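Side-chain contact in lysine-sensitive aspartokinase 3 (Escherichia coli, PDB 2J0W), which phosphorylates L-aspartate with ATP to give 4-phospho-L-aspartate, the first step towards lysine, and is feedback-inhibited by that amino acid: residues T96-A101 against T111-S116. Sequence-based numbering, arbitrary orientation.
Sequences TVLAEA and TDELVS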
ATOM      1  N   THR A  96      22.221  -7.213 -41.241  1.00 39.05           N
ATOM      2  CA  THR A  96      23.070  -6.118 -41.654  1.00 39.54           C
ATOM      3  C   THR A  96      22.255  -4.952 -42.196  1.00 40.60           C
ATOM      4  O   THR A  96      22.417  -3.821 -41.740  1.00 38.25           O
ATOM      5  CB  THR A  96      24.081  -6.593 -42.707  1.00 47.36           C
ATOM      6  OG1 THR A  96      24.869  -7.654 -42.148  1.00 46.78           O
ATOM      7  CG2 THR A  96      24.999  -5.446 -43.144  1.00 33.33           C
ATOM      8  N   VAL A  97      21.359  -5.204 -43.149  1.00 44.55           N
ATOM      9  CA  VAL A  97      20.578  -4.091 -43.697  1.00 45.41           C
ATOM     10  C   VAL A  97      19.714  -3.439 -42.629  1.00 47.22           C
ATOM     11  O   VAL A  97      19.577  -2.214 -42.608  1.00 51.59           O
ATOM     12  CB  VAL A  97      19.664  -4.508 -44.880  1.00 46.26           C
ATOM     13  CG1 VAL A  97      19.266  -3.253 -45.679  1.00 45.11           C
ATOM     14  CG2 VAL A  97      20.377  -5.500 -45.778  1.00 46.18           C
ATOM     15  N   LEU A  98      19.129  -4.244 -41.743  1.00 46.76           N
ATOM     16  CA  LEU A  98      18.303  -3.689 -40.672  1.00 48.78           C
ATOM     17  C   LEU A  98      19.168  -2.819 -39.756  1.00 49.35           C
ATOM     18  O   LEU A  98      18.752  -1.730 -39.335  1.00 47.73           O
ATOM     19  CB  LEU A  98      17.631  -4.809 -39.855  1.00 46.58           C
ATOM     20  CG  LEU A  98      16.559  -5.604 -40.612  1.00 48.00           C
ATOM     21  CD1 LEU A  98      16.020  -6.718 -39.744  1.00 53.93           C
ATOM     22  CD2 LEU A  98      15.429  -4.675 -41.031  1.00 48.18           C
ATOM     23  N   ALA A  99      20.375  -3.292 -39.452  1.00 49.03           N
ATOM     24  CA  ALA A  99      21.264  -2.525 -38.596  1.00 49.06           C
ATOM     25  C   ALA A  99      21.565  -1.195 -39.276  1.00 50.47           C
ATOM     26  O   ALA A  99      21.739  -0.175 -38.609  1.00 50.10           O
ATOM     27  CB  ALA A  99      22.541  -3.289 -38.342  1.00 46.38           C
ATOM     28  N   GLU A 100      21.618  -1.200 -40.606  1.00 52.26           N
ATOM     29  CA  GLU A 100      21.888   0.036 -41.335  1.00 56.27           C
ATOM     30  C   GLU A 100      20.706   0.978 -41.208  1.00 54.68           C
ATOM     31  O   GLU A 100      20.877   2.200 -41.155  1.00 56.32           O
ATOM     32  CB  GLU A 100      22.162  -0.226 -42.817  1.00 63.71           C
ATOM     33  CG  GLU A 100      22.096   1.048 -43.659  1.00 79.74           C
ATOM     34  CD  GLU A 100      22.647   0.869 -45.061  1.00 95.29           C
ATOM     35  OE1 GLU A 100      22.499  -0.239 -45.624  1.00104.76           O
ATOM     36  OE2 GLU A 100      23.218   1.842 -45.607  1.00 97.85           O
ATOM     37  N   ALA A 101      19.508   0.408 -41.157  1.00 49.14           N
ATOM     38  CA  ALA A 101      18.309   1.223 -41.029  1.00 48.60           C
ATOM     39  C   ALA A 101      18.207   1.764 -39.619  1.00 48.92           C
ATOM     40  O   ALA A 101      17.842   2.931 -39.420  1.00 50.82           O
ATOM     41  CB  ALA A 101      17.073   0.409 -41.366  1.00 52.55           C
ATOM     42  N   THR A 111      13.254  -3.022 -33.574  1.00 33.48           N
ATOM     43  CA  THR A 111      14.057  -3.784 -32.626  1.00 35.74           C
ATOM     44  C   THR A 111      13.549  -5.235 -32.476  1.00 37.77           C
ATOM     45  O   THR A 111      14.333  -6.191 -32.538  1.00 33.35           O
ATOM     46  CB  THR A 111      14.052  -3.080 -31.268  1.00 39.78           C
ATOM     47  OG1 THR A 111      14.884  -1.910 -31.334  1.00 38.96           O
ATOM     48  CG2 THR A 111      14.559  -4.019 -30.176  1.00 46.83           C
ATOM     49  N   ASP A 112      12.238  -5.398 -32.297  1.00 38.31           N
ATOM     50  CA  ASP A 112      11.657  -6.730 -32.163  1.00 41.70           C
ATOM     51  C   ASP A 112      11.950  -7.539 -33.421  1.00 41.70           C
ATOM     52  O   ASP A 112      12.260  -8.728 -33.348  1.00 40.59           O
ATOM     53  CB  ASP A 112      10.136  -6.651 -31.947  1.00 40.14           C
ATOM     54  CG  ASP A 112       9.743  -6.637 -30.471  1.00 43.79           C
ATOM     55  OD1 ASP A 112      10.616  -6.388 -29.616  1.00 36.73           O
ATOM     56  OD2 ASP A 112       8.553  -6.865 -30.162  1.00 48.35           O
ATOM     57  N   GLU A 113      11.854  -6.886 -34.578  1.00 43.30           N
ATOM     58  CA  GLU A 113      12.088  -7.561 -35.853  1.00 41.05           C
ATOM     59  C   GLU A 113      13.542  -7.953 -36.057  1.00 40.64           C
ATOM     60  O   GLU A 113      13.843  -9.015 -36.595  1.00 39.10           O
ATOM     61  CB  GLU A 113      11.652  -6.675 -37.011  1.00 37.35           C
ATOM     62  CG  GLU A 113      12.065  -7.229 -38.376  1.00 44.52           C
ATOM     63  CD  GLU A 113      11.527  -8.623 -38.650  1.00 46.89           C
ATOM     64  OE1 GLU A 113      10.315  -8.852 -38.449  1.00 51.28           O
ATOM     65  OE2 GLU A 113      12.316  -9.487 -39.083  1.00 54.20           O
ATOM     66  N   LEU A 114      14.450  -7.085 -35.641  1.00 39.61           N
ATOM     67  CA  LEU A 114      15.857  -7.377 -35.798  1.00 34.02           C
ATOM     68  C   LEU A 114      16.269  -8.374 -34.726  1.00 31.36           C
ATOM     69  O   LEU A 114      16.969  -9.344 -35.004  1.00 31.20           O
ATOM     70  CB  LEU A 114      16.661  -6.087 -35.664  1.00 38.95           C
ATOM     71  CG  LEU A 114      18.126  -6.140 -36.069  1.00 43.48           C
ATOM     72  CD1 LEU A 114      18.677  -4.730 -36.070  1.00 51.40           C
ATOM     73  CD2 LEU A 114      18.898  -7.015 -35.119  1.00 41.13           C
ATOM     74  N   VAL A 115      15.835  -8.151 -33.492  1.00 28.42           N
ATOM     75  CA  VAL A 115      16.241  -9.066 -32.437  1.00 30.38           C
ATOM     76  C   VAL A 115      15.676 -10.459 -32.619  1.00 29.78           C
ATOM     77  O   VAL A 115      16.258 -11.425 -32.159  1.00 36.37           O
ATOM     78  CB  VAL A 115      15.857  -8.553 -31.039  1.00 33.04           C
ATOM     79  CG1 VAL A 115      15.984  -9.683 -30.037  1.00 32.08           C
ATOM     80  CG2 VAL A 115      16.780  -7.396 -30.624  1.00 24.90           C
ATOM     81  N   SER A 116      14.555 -10.576 -33.301  1.00 32.24           N
ATOM     82  CA  SER A 116      13.958 -11.880 -33.499  1.00 39.37           C
ATOM     83  C   SER A 116      14.942 -12.829 -34.195  1.00 44.27           C
ATOM     84  O   SER A 116      14.958 -14.035 -33.919  1.00 49.25           O
ATOM     85  CB  SER A 116      12.697 -11.734 -34.331  1.00 36.59           C
ATOM     86  OG  SER A 116      13.038 -11.243 -35.606  1.00 39.20           O
TER
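Leu-98 and Leu-114 pack flank to flank, each pointing toward the other's helix, in a small apolar contact between two consecutive helices of the amino acid kinase domain, 82-102 and 108-131, which form a helical hairpin. The two short segments run nearly antiparallel, at 152°, with axes 10.2 Å apart at closest approach, and their backbones come nearest at this leucine pair. Each leucine reaches along the other rather than meeting it end to end. With CG of Leu-114 opposite its own amide nitrogen (chi1 -168°), its CD1 is carried to 3.9 Å from CB of Leu-98 and 4.0 Å from the backbone N of Ala-99, so the methyl group rests against the backbone of the facing helix. In return, CG of Leu-98 stands anti to its carbonyl carbon (chi1 -68°), which brings CD1 of Leu-98 to the root of its partner, 4.0 Å from CA of Leu-114. The same CD1 of Leu-98 also touches the aliphatic part of Glu-113, 4.2 Å from its CG, while the carboxylate is engaged through OE1 in a hydrogen bond to Thr-193. One turn on, OG of Ser-116 donates to the backbone O of Glu-113 over 2.6 Å, approaching from above the carbonyl plane and tying the serine side chain back to its own helix.

Only about 154 Å² is buried between the segments, but both leucines have further neighbours: Leu-98 packs on Leu-110 and His-117 of helix 108-131, and Leu-114 on Leu-48 of helix 44-51. The next residue, Val-115, meets Thr-45, a substrate-binding residue, and Phe-184 of the aspartate pocket. Leu-114 thus joins helix 108-131 to both helix 82-102 and helix 44-51, while Asp-112 and Ser-116 touch strand 193-195.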